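Local coordinates for biliverdin reductase (Synechocystis sp., PDB 5B3V), which probably reduces biliverdin IX alpha to bilirubin with NADPH as hydride donor, as an oxidoreductase of the Gfo/Idh/MocA family, at residues 158-163 with 247-252; 218-223 with 236-241. All coordinates share one frame; numbering follows the deposited sequence.

Both contacts lie in the mixed sheet of the C-terminal alpha/beta domain. From the N terminus, the chain first completes the NADP(+)-binding Rossmann domain, then enters this sheet along strand 153-163, which carries 158-163. It runs through helix 186-196 and strand 199-210 before 218-223 and 236-241 pair as a hairpin, the short loop closed by contact 2. Only after this does 247-252 return to lie against 158-163, so the long loop of contact 1 encloses contact 2 entirely. Strand 153-163 sits between strands 233-241 and 248-255 and joins the two contacts: Met162 N probably bonds Gly239 O, and Thr160 N probably bonds Ile237 O. Both contacts touch the same one of the bound biliverdins.

Contact 1 of 2, residues 158-163 with 247-252; sequences YSTIMG and NERIFT. With BLA (biliverdine IX alpha), chain F.
The Phe251 ring carries Tyr158 CB over the centre of one face, a CH-pi contact with CB 4.1 Å from the Phe251 ring centroid. The two rings meet obliquely, planes 32° apart, and Tyr158 CD1 comes 3.6 Å from Phe251 CG. On one face of the Tyr158 ring lies Thr160 CG2, near the rim; on the opposite face lies Phe251 CE1, also off centre, while Phe251 N sits at the edge, in plane. The Arg249 guanidinium has the biliverdin methyl CMD over one face and a water at its edge, to which NH1 donates at 3.0 Å. That water reaches Tyr158 OH by a weak bond, and NH1 also forms a salt bridge with Glu265. With CG of Arg249 anti to the backbone N (chi1 -179°), its aliphatic CG passes beside Tyr158 OH, and CD meets the propionate oxygen O1D of biliverdin. Met162 SD approaches the other oxygen, O2D.

These side chains share one face of an antiparallel strand pair in the large sheet of the Gfo/Idh/MocA C-terminal domain, the face on which biliverdin is bound. Helix 186-196 covers Tyr158 and Phe251 on it, and Arg188 NE bonds Thr160 OG1.

Ser159 and Ile250 exchange two backbone hydrogen bonds, and Ile161 and Glu248 exchange two more, Ile161 N to Glu248 O at 2.9 Å and Glu248 N to Ile161 O at 3.2 Å. On the other face, Ser159 OG donates to Glu248 OE1 at 2.6 Å, nearly in line with the C-O bond. Ile161 lies alongside Glu248, its CD1 near OE1. At the end of the strand pair, Gly163 N donates to Asn247 OD1 at 3.0 Å from above the amide plane, 36° out of it.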
ATOM      1  N   TYR A 158      11.892   9.503  -6.427  1.00 17.91           N
ATOM      2  CA  TYR A 158      10.846   8.647  -6.980  1.00 18.05           C
ATOM      3  C   TYR A 158       9.649   9.527  -7.312  1.00 16.04           C
ATOM      4  O   TYR A 158       8.984  10.047  -6.407  1.00 22.17           O
ATOM      5  CB  TYR A 158      10.460   7.527  -6.009  1.00 18.67           C
ATOM      6  CG  TYR A 158       9.510   6.516  -6.609  1.00 19.09           C
ATOM      7  CD1 TYR A 158       9.714   6.022  -7.890  1.00 19.34           C
ATOM      8  CD2 TYR A 158       8.413   6.053  -5.896  1.00 19.59           C
ATOM      9  CE1 TYR A 158       8.849   5.101  -8.446  1.00 20.86           C
ATOM     10  CE2 TYR A 158       7.543   5.130  -6.444  1.00 20.45           C
ATOM     11  CZ  TYR A 158       7.768   4.657  -7.721  1.00 21.31           C
ATOM     12  OH  TYR A 158       6.905   3.739  -8.272  1.00 22.23           O
ATOM     13  N   SER A 159       9.386   9.708  -8.602  1.00 18.88           N
ATOM     14  CA  SER A 159       8.284  10.532  -9.083  1.00 19.02           C
ATOM     15  C   SER A 159       7.210   9.643  -9.693  1.00 21.88           C
ATOM     16  O   SER A 159       7.501   8.816 -10.565  1.00 19.54           O
ATOM     17  CB  SER A 159       8.769  11.553 -10.116  1.00 20.14           C
ATOM     18  OG  SER A 159       7.696  12.042 -10.906  1.00 25.02           O
ATOM     19  N   THR A 160       5.975   9.807  -9.225  1.00 19.72           N
ATOM     20  CA  THR A 160       4.809   9.153  -9.813  1.00 21.29           C
ATOM     21  C   THR A 160       3.763  10.230 -10.064  1.00 21.11           C
ATOM     22  O   THR A 160       3.235  10.816  -9.114  1.00 20.83           O
ATOM     23  CB  THR A 160       4.247   8.056  -8.905  1.00 23.26           C
ATOM     24  OG1 THR A 160       3.736   8.640  -7.702  1.00 20.95           O
ATOM     25  CG2 THR A 160       5.319   7.041  -8.550  1.00 22.96           C
ATOM     26  N   ILE A 161       3.474  10.498 -11.334  1.00 21.75           N
ATOM     27  CA  ILE A 161       2.492  11.508 -11.711  1.00 22.03           C
ATOM     28  C   ILE A 161       1.424  10.834 -12.562  1.00 23.23           C
ATOM     29  O   ILE A 161       1.719  10.327 -13.652  1.00 22.85           O
ATOM     30  CB  ILE A 161       3.137  12.695 -12.446  1.00 21.83           C
ATOM     31  CG1 ILE A 161       3.931  13.541 -11.443  1.00 21.17           C
ATOM     32  CG2 ILE A 161       2.078  13.534 -13.132  1.00 20.97           C
ATOM     33  CD1 ILE A 161       4.789  14.625 -12.056  1.00 22.30           C
ATOM     34  N   MET A 162       0.190  10.820 -12.057  1.00 22.63           N
ATOM     35  CA  MET A 162      -0.942  10.123 -12.666  1.00 23.34           C
ATOM     36  C   MET A 162      -1.982  11.148 -13.118  1.00 22.12           C
ATOM     37  O   MET A 162      -2.979  11.385 -12.433  1.00 22.30           O
ATOM     38  CB  MET A 162      -1.556   9.099 -11.660  1.00 27.08           C
ATOM     39  CG  MET A 162      -0.720   7.844 -11.420  1.00 33.25           C
ATOM     40  SD  MET A 162       0.752   8.079 -10.399  1.00 45.12           S
ATOM     41  CE  MET A 162       0.082   9.009  -9.023  1.00 24.94           C
ATOM     42  N   GLY A 163      -1.759  11.743 -14.286  1.00 21.82           N
ATOM     43  CA  GLY A 163      -2.733  12.678 -14.831  1.00 22.10           C
ATOM     44  C   GLY A 163      -4.065  11.997 -15.110  1.00 21.68           C
ATOM     45  O   GLY A 163      -4.122  10.891 -15.649  1.00 22.16           O
ATOM     46  N   ASN A 247       2.584  12.033 -17.604  1.00 22.25           N
ATOM     47  CA  ASN A 247       2.751  10.981 -16.616  1.00 22.41           C
ATOM     48  C   ASN A 247       4.227  10.665 -16.412  1.00 22.57           C
ATOM     49  O   ASN A 247       5.056  10.850 -17.307  1.00 23.16           O
ATOM     50  CB  ASN A 247       2.002   9.718 -17.037  1.00 22.43           C
ATOM     51  CG  ASN A 247       0.507   9.912 -17.045  1.00 22.20           C
ATOM     52  OD1 ASN A 247      -0.003  10.919 -16.555  1.00 21.66           O
ATOM     53  ND2 ASN A 247      -0.212   8.940 -17.589  1.00 22.43           N
ATOM     54  N   GLU A 248       4.547  10.203 -15.205  1.00 22.52           N
ATOM     55  CA  GLU A 248       5.883   9.739 -14.864  1.00 22.92           C
ATOM     56  C   GLU A 248       5.765   8.617 -13.846  1.00 21.66           C
ATOM     57  O   GLU A 248       4.873   8.638 -12.994  1.00 21.78           O
ATOM     58  CB  GLU A 248       6.755  10.856 -14.278  1.00 23.56           C
ATOM     59  CG  GLU A 248       7.156  11.953 -15.241  1.00 28.69           C
ATOM     60  CD  GLU A 248       7.862  13.084 -14.526  1.00 37.79           C
ATOM     61  OE1 GLU A 248       8.011  12.990 -13.290  1.00 29.81           O
ATOM     62  OE2 GLU A 248       8.278  14.065 -15.184  1.00 27.46           O
ATOM     63  N   ARG A 249       6.668   7.628 -13.953  1.00 21.55           N
ATOM     64  CA  ARG A 249       6.927   6.644 -12.894  1.00 22.12           C
ATOM     65  C   ARG A 249       8.428   6.356 -12.966  1.00 20.72           C
ATOM     66  O   ARG A 249       8.878   5.372 -13.559  1.00 21.50           O
ATOM     67  CB  ARG A 249       6.083   5.378 -13.034  1.00 24.51           C
ATOM     68  CG  ARG A 249       6.336   4.366 -11.915  1.00 26.14           C
ATOM     69  CD  ARG A 249       5.126   3.487 -11.643  1.00 32.59           C
ATOM     70  NE  ARG A 249       4.727   2.701 -12.807  1.00 32.40           N
ATOM     71  CZ  ARG A 249       5.328   1.579 -13.190  1.00 30.61           C
ATOM     72  NH1 ARG A 249       6.360   1.109 -12.504  1.00 28.92           N
ATOM     73  NH2 ARG A 249       4.898   0.924 -14.259  1.00 31.14           N
ATOM     74  N   ILE A 250       9.207   7.243 -12.353  1.00 21.68           N
ATOM     75  CA  ILE A 250      10.657   7.266 -12.495  1.00 20.11           C
ATOM     76  C   ILE A 250      11.279   7.118 -11.116  1.00 18.06           C
ATOM     77  O   ILE A 250      10.985   7.904 -10.207  1.00 17.93           O
ATOM     78  CB  ILE A 250      11.140   8.561 -13.165  1.00 19.38           C
ATOM     79  CG1 ILE A 250      10.409   8.788 -14.490  1.00 20.52           C
ATOM     80  CG2 ILE A 250      12.643   8.520 -13.376  1.00 18.84           C
ATOM     81  CD1 ILE A 250      10.482  10.219 -14.990  1.00 21.58           C
ATOM     82  N   PHE A 251      12.147   6.120 -10.968  1.00 21.04           N
ATOM     83  CA  PHE A 251      12.926   5.910  -9.754  1.00 18.32           C
ATOM     84  C   PHE A 251      14.395   6.096 -10.117  1.00 18.43           C
ATOM     85  O   PHE A 251      14.950   5.316 -10.898  1.00 18.94           O
ATOM     86  CB  PHE A 251      12.669   4.520  -9.175  1.00 19.12           C
ATOM     87  CG  PHE A 251      12.883   4.426  -7.688  1.00 19.14           C
ATOM     88  CD1 PHE A 251      12.155   3.526  -6.930  1.00 19.40           C
ATOM     89  CD2 PHE A 251      13.806   5.235  -7.045  1.00 22.33           C
ATOM     90  CE1 PHE A 251      12.349   3.431  -5.564  1.00 19.20           C
ATOM     91  CE2 PHE A 251      14.002   5.147  -5.678  1.00 19.08           C
ATOM     92  CZ  PHE A 251      13.273   4.244  -4.938  1.00 18.61           C
ATOM     93  N   THR A 252      15.017   7.132  -9.562  1.00 18.69           N
ATOM     94  CA  THR A 252      16.422   7.429  -9.799  1.00 17.86           C
ATOM     95  C   THR A 252      17.195   7.298  -8.495  1.00 17.53           C
ATOM     96  O   THR A 252      16.738   7.758  -7.443  1.00 17.51           O
ATOM     97  CB  THR A 252      16.612   8.837 -10.379  1.00 18.50           C
ATOM     98  OG1 THR A 252      15.714   9.028 -11.478  1.00 18.19           O
ATOM     99  CG2 THR A 252      18.042   9.028 -10.865  1.00 18.13           C
TER
HETATM  100  CHA BLA F 402      -1.224   2.597  -9.735  1.00 47.08           C
HETATM  101  NA  BLA F 402      -2.420   3.757 -11.657  1.00 55.47           N
HETATM  102  C1A BLA F 402      -2.246   3.605 -10.339  1.00 49.04           C
HETATM  103  C2A BLA F 402      -3.073   4.451  -9.659  1.00 47.87           C
HETATM  104  C3A BLA F 402      -3.745   5.117 -10.600  1.00 51.23           C
HETATM  105  C4A BLA F 402      -3.360   4.690 -11.782  1.00 57.72           C
HETATM  106  CMA BLA F 402      -4.811   6.201 -10.517  1.00 48.51           C
HETATM  107  CAA BLA F 402      -3.131   4.568  -8.093  1.00 41.81           C
HETATM  108  CBA BLA F 402      -4.407   4.962  -7.259  1.00 41.03           C
HETATM  109  CGA BLA F 402      -5.111   6.338  -7.344  1.00 37.13           C
HETATM  110  O1A BLA F 402      -4.604   7.282  -6.696  1.00 40.42           O
HETATM  111  O2A BLA F 402      -6.216   6.383  -7.930  1.00 35.74           O
HETATM  112  CHB BLA F 402      -3.982   5.323 -13.025  1.00 61.86           C
HETATM  113  NB  BLA F 402      -3.192   3.634 -14.776  1.00 65.73           N
HETATM  114  C1B BLA F 402      -4.094   4.471 -14.275  1.00 62.27           C
HETATM  115  C2B BLA F 402      -5.160   4.535 -15.057  1.00 64.07           C
HETATM  116  C3B BLA F 402      -4.950   3.688 -16.075  1.00 72.44           C
HETATM  117  C4B BLA F 402      -3.742   3.152 -15.893  1.00 68.71           C
HETATM  118  CMB BLA F 402      -6.356   5.440 -14.706  1.00 60.70           C
HETATM  119  OB  BLA F 402      -3.110   2.244 -16.684  1.00 70.40           O
HETATM  120  CAB BLA F 402      -5.694   3.358 -17.146  1.00 71.40           C
HETATM  121  CBB BLA F 402      -7.069   3.993 -17.399  1.00 68.62           C
HETATM  122  NC  BLA F 402      -2.293  -0.090 -14.431  1.00 69.71           N
HETATM  123  C1C BLA F 402      -3.131  -0.508 -15.386  1.00 81.67           C
HETATM  124  C2C BLA F 402      -2.563  -1.515 -16.036  1.00 81.97           C
HETATM  125  C3C BLA F 402      -1.371  -1.753 -15.507  1.00 75.03           C
HETATM  126  C4C BLA F 402      -1.207  -0.860 -14.502  1.00 66.45           C
HETATM  127  CMC BLA F 402      -3.183  -2.291 -17.207  1.00 72.85           C
HETATM  128  OC  BLA F 402      -4.350   0.054 -15.606  1.00 76.33           O
HETATM  129  CAC BLA F 402      -0.608  -2.745 -16.006  1.00 72.44           C
HETATM  130  CBC BLA F 402       0.771  -3.074 -15.425  1.00 72.09           C
HETATM  131  CHD BLA F 402       0.006  -0.701 -13.570  1.00 60.85           C
HETATM  132  ND  BLA F 402      -1.037   0.947 -11.754  1.00 52.60           N
HETATM  133  C1D BLA F 402      -0.043   0.287 -12.383  1.00 53.84           C
HETATM  134  C2D BLA F 402       1.090   0.571 -11.784  1.00 48.79           C
HETATM  135  C3D BLA F 402       0.872   1.424 -10.805  1.00 48.72           C
HETATM  136  C4D BLA F 402      -0.462   1.669 -10.758  1.00 49.56           C
HETATM  137  CMD BLA F 402       2.461   0.017 -12.186  1.00 55.39           C
HETATM  138  CAD BLA F 402       2.108   1.846  -9.975  1.00 47.68           C
HETATM  139  CBD BLA F 402       2.085   3.061  -9.039  1.00 49.79           C
HETATM  140  CGD BLA F 402       1.867   4.397  -9.723  1.00 45.78           C
HETATM  141  O1D BLA F 402       2.270   4.515 -10.900  1.00 52.16           O
HETATM  142  O2D BLA F 402       1.393   5.302  -9.006  1.00 47.96           O
HETATM  143  O   HOH W   1       8.219   1.312 -10.126  1.00 24.82           O

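Contact 2 of 2, residues 218-223 with 236-241; sequences RACLAT and VIYGKG. With BLA (biliverdine IX alpha), chain F.
Lys240, whose backbone pairs with Cys220 across the strands, sends NZ to the propionate oxygen O1A of biliverdin, a hydrogen bond of 2.5 Å. NZ also donates to Tyr238 OH at 3.1 Å and to Thr172 O, while Tyr173 makes a cation-pi contact with the lysine. Lys240 starts with CG flanked by both its N and its C (chi1 87°), and the extended chain beyond it brings NZ to the pigment. Replacing the lysine by an alanine would remove NZ, and is likely to leave propionate oxygen O1A without this partner and Tyr238 OH without the hydrogen bond from it.

Cys220 and Lys240 exchange two backbone bonds, Cys220 N to Lys240 O at 3.0 Å and Lys240 N to Cys220 O at 3.2 Å. Ala222 and Tyr238 form the next hydrogen-bonded pair, with Ala222 N to Tyr238 O at 2.7 Å. The strands thus make the antiparallel beta hairpin of 217-228 and 233-241, and a classic beta bulge puts Arg218 and Ala219 both opposite Trp209 on the next strand.

Cys220 SG meets the Tyr238 ring at its edge, 3.8 Å from CE1, a sulfur-aromatic contact that Pro181 borders. On the other face of the hairpin, Ile237 lies alongside Thr223, with Ile237 CD1 3.6 Å from Thr223 CG2, and Leu221 CD1 leans on Ile237 CG2.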
ATOM      1  N   ARG A 218      -9.863  17.793  -7.557  1.00 21.82           N
ATOM      2  CA  ARG A 218      -9.592  17.358  -8.919  1.00 21.41           C
ATOM      3  C   ARG A 218      -8.126  17.014  -9.136  1.00 20.27           C
ATOM      4  O   ARG A 218      -7.807  16.301 -10.095  1.00 20.90           O
ATOM      5  CB  ARG A 218     -10.040  18.428  -9.921  1.00 22.23           C
ATOM      6  CG  ARG A 218      -9.487  19.819  -9.657  1.00 21.42           C
ATOM      7  CD  ARG A 218     -10.312  20.883 -10.368  1.00 21.55           C
ATOM      8  NE  ARG A 218      -9.590  22.142 -10.522  1.00 21.40           N
ATOM      9  CZ  ARG A 218      -8.868  22.465 -11.590  1.00 21.13           C
ATOM     10  NH1 ARG A 218      -8.768  21.617 -12.607  1.00 21.70           N
ATOM     11  NH2 ARG A 218      -8.244  23.633 -11.643  1.00 20.17           N
ATOM     12  N   ALA A 219      -7.237  17.484  -8.263  1.00 20.81           N
ATOM     13  CA  ALA A 219      -5.817  17.176  -8.369  1.00 21.03           C
ATOM     14  C   ALA A 219      -5.130  17.455  -7.041  1.00 18.22           C
ATOM     15  O   ALA A 219      -5.632  18.208  -6.202  1.00 19.35           O
ATOM     16  CB  ALA A 219      -5.148  17.976  -9.493  1.00 19.46           C
ATOM     17  N   CYS A 220      -3.968  16.825  -6.868  1.00 19.59           N
ATOM     18  CA  CYS A 220      -3.129  17.047  -5.702  1.00 18.06           C
ATOM     19  C   CYS A 220      -1.675  16.825  -6.091  1.00 17.72           C
ATOM     20  O   CYS A 220      -1.356  15.948  -6.899  1.00 17.68           O
ATOM     21  CB  CYS A 220      -3.509  16.128  -4.531  1.00 18.53           C
ATOM     22  SG  CYS A 220      -3.251  14.361  -4.810  1.00 18.10           S
ATOM     23  N   LEU A 221      -0.803  17.650  -5.523  1.00 17.55           N
ATOM     24  CA  LEU A 221       0.641  17.485  -5.623  1.00 17.25           C
ATOM     25  C   LEU A 221       1.190  17.381  -4.209  1.00 18.24           C
ATOM     26  O   LEU A 221       1.012  18.302  -3.403  1.00 19.25           O
ATOM     27  CB  LEU A 221       1.286  18.654  -6.373  1.00 17.38           C
ATOM     28  CG  LEU A 221       2.814  18.674  -6.498  1.00 17.86           C
ATOM     29  CD1 LEU A 221       3.319  17.527  -7.363  1.00 16.74           C
ATOM     30  CD2 LEU A 221       3.276  20.012  -7.047  1.00 17.07           C
ATOM     31  N   ALA A 222       1.827  16.255  -3.906  1.00 18.07           N
ATOM     32  CA  ALA A 222       2.443  16.019  -2.610  1.00 18.48           C
ATOM     33  C   ALA A 222       3.921  15.733  -2.814  1.00 17.69           C
ATOM     34  O   ALA A 222       4.284  14.814  -3.556  1.00 17.49           O
ATOM     35  CB  ALA A 222       1.776  14.852  -1.878  1.00 18.32           C
ATOM     36  N   THR A 223       4.768  16.522  -2.160  1.00 18.47           N
ATOM     37  CA  THR A 223       6.211  16.359  -2.227  1.00 18.61           C
ATOM     38  C   THR A 223       6.756  16.197  -0.818  1.00 19.03           C
ATOM     39  O   THR A 223       6.412  16.976   0.077  1.00 20.55           O
ATOM     40  CB  THR A 223       6.880  17.557  -2.908  1.00 18.70           C
ATOM     41  OG1 THR A 223       6.569  18.751  -2.184  1.00 20.00           O
ATOM     42  CG2 THR A 223       6.390  17.702  -4.335  1.00 17.49           C
ATOM     43  N   VAL A 236      10.374  12.507  -2.743  1.00 17.34           N
ATOM     44  CA  VAL A 236       9.177  11.715  -3.006  1.00 17.12           C
ATOM     45  C   VAL A 236       8.138  12.650  -3.608  1.00 17.06           C
ATOM     46  O   VAL A 236       7.638  13.552  -2.922  1.00 17.55           O
ATOM     47  CB  VAL A 236       8.640  11.043  -1.735  1.00 17.25           C
ATOM     48  CG1 VAL A 236       7.345  10.303  -2.031  1.00 17.35           C
ATOM     49  CG2 VAL A 236       9.682  10.104  -1.146  1.00 17.68           C
ATOM     50  N   ILE A 237       7.812  12.439  -4.882  1.00 16.58           N
ATOM     51  CA  ILE A 237       6.882  13.288  -5.621  1.00 16.81           C
ATOM     52  C   ILE A 237       5.675  12.445  -6.003  1.00 16.96           C
ATOM     53  O   ILE A 237       5.814  11.435  -6.706  1.00 17.66           O
ATOM     54  CB  ILE A 237       7.534  13.903  -6.869  1.00 17.43           C
ATOM     55  CG1 ILE A 237       8.960  14.362  -6.553  1.00 16.30           C
ATOM     56  CG2 ILE A 237       6.703  15.072  -7.386  1.00 16.53           C
ATOM     57  CD1 ILE A 237       9.030  15.511  -5.567  1.00 16.00           C
ATOM     58  N   TYR A 238       4.497  12.851  -5.536  1.00 17.24           N
ATOM     59  CA  TYR A 238       3.242  12.182  -5.856  1.00 18.89           C
ATOM     60  C   TYR A 238       2.264  13.222  -6.373  1.00 17.39           C
ATOM     61  O   TYR A 238       1.996  14.216  -5.690  1.00 17.31           O
ATOM     62  CB  TYR A 238       2.667  11.458  -4.630  1.00 17.58           C
ATOM     63  CG  TYR A 238       1.274  10.898  -4.836  1.00 18.02           C
ATOM     64  CD1 TYR A 238       0.145  11.675  -4.593  1.00 18.00           C
ATOM     65  CD2 TYR A 238       1.085   9.589  -5.264  1.00 18.92           C
ATOM     66  CE1 TYR A 238      -1.126  11.172  -4.777  1.00 18.76           C
ATOM     67  CE2 TYR A 238      -0.184   9.076  -5.448  1.00 19.63           C
ATOM     68  CZ  TYR A 238      -1.285   9.870  -5.203  1.00 20.41           C
ATOM     69  OH  TYR A 238      -2.548   9.360  -5.386  1.00 20.75           O
ATOM     70  N   GLY A 239       1.734  12.991  -7.563  1.00 18.05           N
ATOM     71  CA  GLY A 239       0.779  13.904  -8.156  1.00 18.15           C
ATOM     72  C   GLY A 239      -0.191  13.149  -9.037  1.00 19.68           C
ATOM     73  O   GLY A 239       0.167  12.173  -9.703  1.00 20.23           O
ATOM     74  N   LYS A 240      -1.440  13.604  -9.023  1.00 19.04           N
ATOM     75  CA  LYS A 240      -2.458  13.008  -9.873  1.00 20.62           C
ATOM     76  C   LYS A 240      -3.592  14.003 -10.038  1.00 19.79           C
ATOM     77  O   LYS A 240      -3.768  14.912  -9.222  1.00 19.17           O
ATOM     78  CB  LYS A 240      -2.976  11.683  -9.298  1.00 21.13           C
ATOM     79  CG  LYS A 240      -4.121  11.822  -8.309  1.00 20.99           C
ATOM     80  CD  LYS A 240      -4.468  10.470  -7.711  1.00 22.54           C
ATOM     81  CE  LYS A 240      -5.592  10.574  -6.695  1.00 22.54           C
ATOM     82  NZ  LYS A 240      -5.592   9.410  -5.764  1.00 23.36           N
ATOM     83  N   GLY A 241      -4.345  13.829 -11.110  1.00 20.44           N
ATOM     84  CA  GLY A 241      -5.521  14.631 -11.348  1.00 20.75           C
ATOM     85  C   GLY A 241      -5.427  15.481 -12.601  1.00 20.61           C
ATOM     86  O   GLY A 241      -4.638  15.228 -13.516  1.00 20.56           O
TER
HETATM   87  CHA BLA F 402      -1.224   2.597  -9.735  1.00 47.08           C
HETATM   88  NA  BLA F 402      -2.420   3.757 -11.657  1.00 55.47           N
HETATM   89  C1A BLA F 402      -2.246   3.605 -10.339  1.00 49.04           C
HETATM   90  C2A BLA F 402      -3.073   4.451  -9.659  1.00 47.87           C
HETATM   91  C3A BLA F 402      -3.745   5.117 -10.600  1.00 51.23           C
HETATM   92  C4A BLA F 402      -3.360   4.690 -11.782  1.00 57.72           C
HETATM   93  CMA BLA F 402      -4.811   6.201 -10.517  1.00 48.51           C
HETATM   94  CAA BLA F 402      -3.131   4.568  -8.093  1.00 41.81           C
HETATM   95  CBA BLA F 402      -4.407   4.962  -7.259  1.00 41.03           C
HETATM   96  CGA BLA F 402      -5.111   6.338  -7.344  1.00 37.13           C
HETATM   97  O1A BLA F 402      -4.604   7.282  -6.696  1.00 40.42           O
HETATM   98  O2A BLA F 402      -6.216   6.383  -7.930  1.00 35.74           O
HETATM   99  CHB BLA F 402      -3.982   5.323 -13.025  1.00 61.86           C
HETATM  100  NB  BLA F 402      -3.192   3.634 -14.776  1.00 65.73           N
HETATM  101  C1B BLA F 402      -4.094   4.471 -14.275  1.00 62.27           C
HETATM  102  C2B BLA F 402      -5.160   4.535 -15.057  1.00 64.07           C
HETATM  103  C3B BLA F 402      -4.950   3.688 -16.075  1.00 72.44           C
HETATM  104  C4B BLA F 402      -3.742   3.152 -15.893  1.00 68.71           C
HETATM  105  CMB BLA F 402      -6.356   5.440 -14.706  1.00 60.70           C
HETATM  106  OB  BLA F 402      -3.110   2.244 -16.684  1.00 70.40           O
HETATM  107  CAB BLA F 402      -5.694   3.358 -17.146  1.00 71.40           C
HETATM  108  CBB BLA F 402      -7.069   3.993 -17.399  1.00 68.62           C
HETATM  109  NC  BLA F 402      -2.293  -0.090 -14.431  1.00 69.71           N
HETATM  110  C1C BLA F 402      -3.131  -0.508 -15.386  1.00 81.67           C
HETATM  111  C2C BLA F 402      -2.563  -1.515 -16.036  1.00 81.97           C
HETATM  112  C3C BLA F 402      -1.371  -1.753 -15.507  1.00 75.03           C
HETATM  113  C4C BLA F 402      -1.207  -0.860 -14.502  1.00 66.45           C
HETATM  114  CMC BLA F 402      -3.183  -2.291 -17.207  1.00 72.85           C
HETATM  115  OC  BLA F 402      -4.350   0.054 -15.606  1.00 76.33           O
HETATM  116  CAC BLA F 402      -0.608  -2.745 -16.006  1.00 72.44           C
HETATM  117  CBC BLA F 402       0.771  -3.074 -15.425  1.00 72.09           C
HETATM  118  CHD BLA F 402       0.006  -0.701 -13.570  1.00 60.85           C
HETATM  119  ND  BLA F 402      -1.037   0.947 -11.754  1.00 52.60           N
HETATM  120  C1D BLA F 402      -0.043   0.287 -12.383  1.00 53.84           C
HETATM  121  C2D BLA F 402       1.090   0.571 -11.784  1.00 48.79           C
HETATM  122  C3D BLA F 402       0.872   1.424 -10.805  1.00 48.72           C
HETATM  123  C4D BLA F 402      -0.462   1.669 -10.758  1.00 49.56           C
HETATM  124  CMD BLA F 402       2.461   0.017 -12.186  1.00 55.39           C
HETATM  125  CAD BLA F 402       2.108   1.846  -9.975  1.00 47.68           C
HETATM  126  CBD BLA F 402       2.085   3.061  -9.039  1.00 49.79           C
HETATM  127  CGD BLA F 402       1.867   4.397  -9.723  1.00 45.78           C
HETATM  128  O1D BLA F 402       2.270   4.515 -10.900  1.00 52.16           O
HETATM  129  O2D BLA F 402       1.393   5.302  -9.006  1.00 47.96           O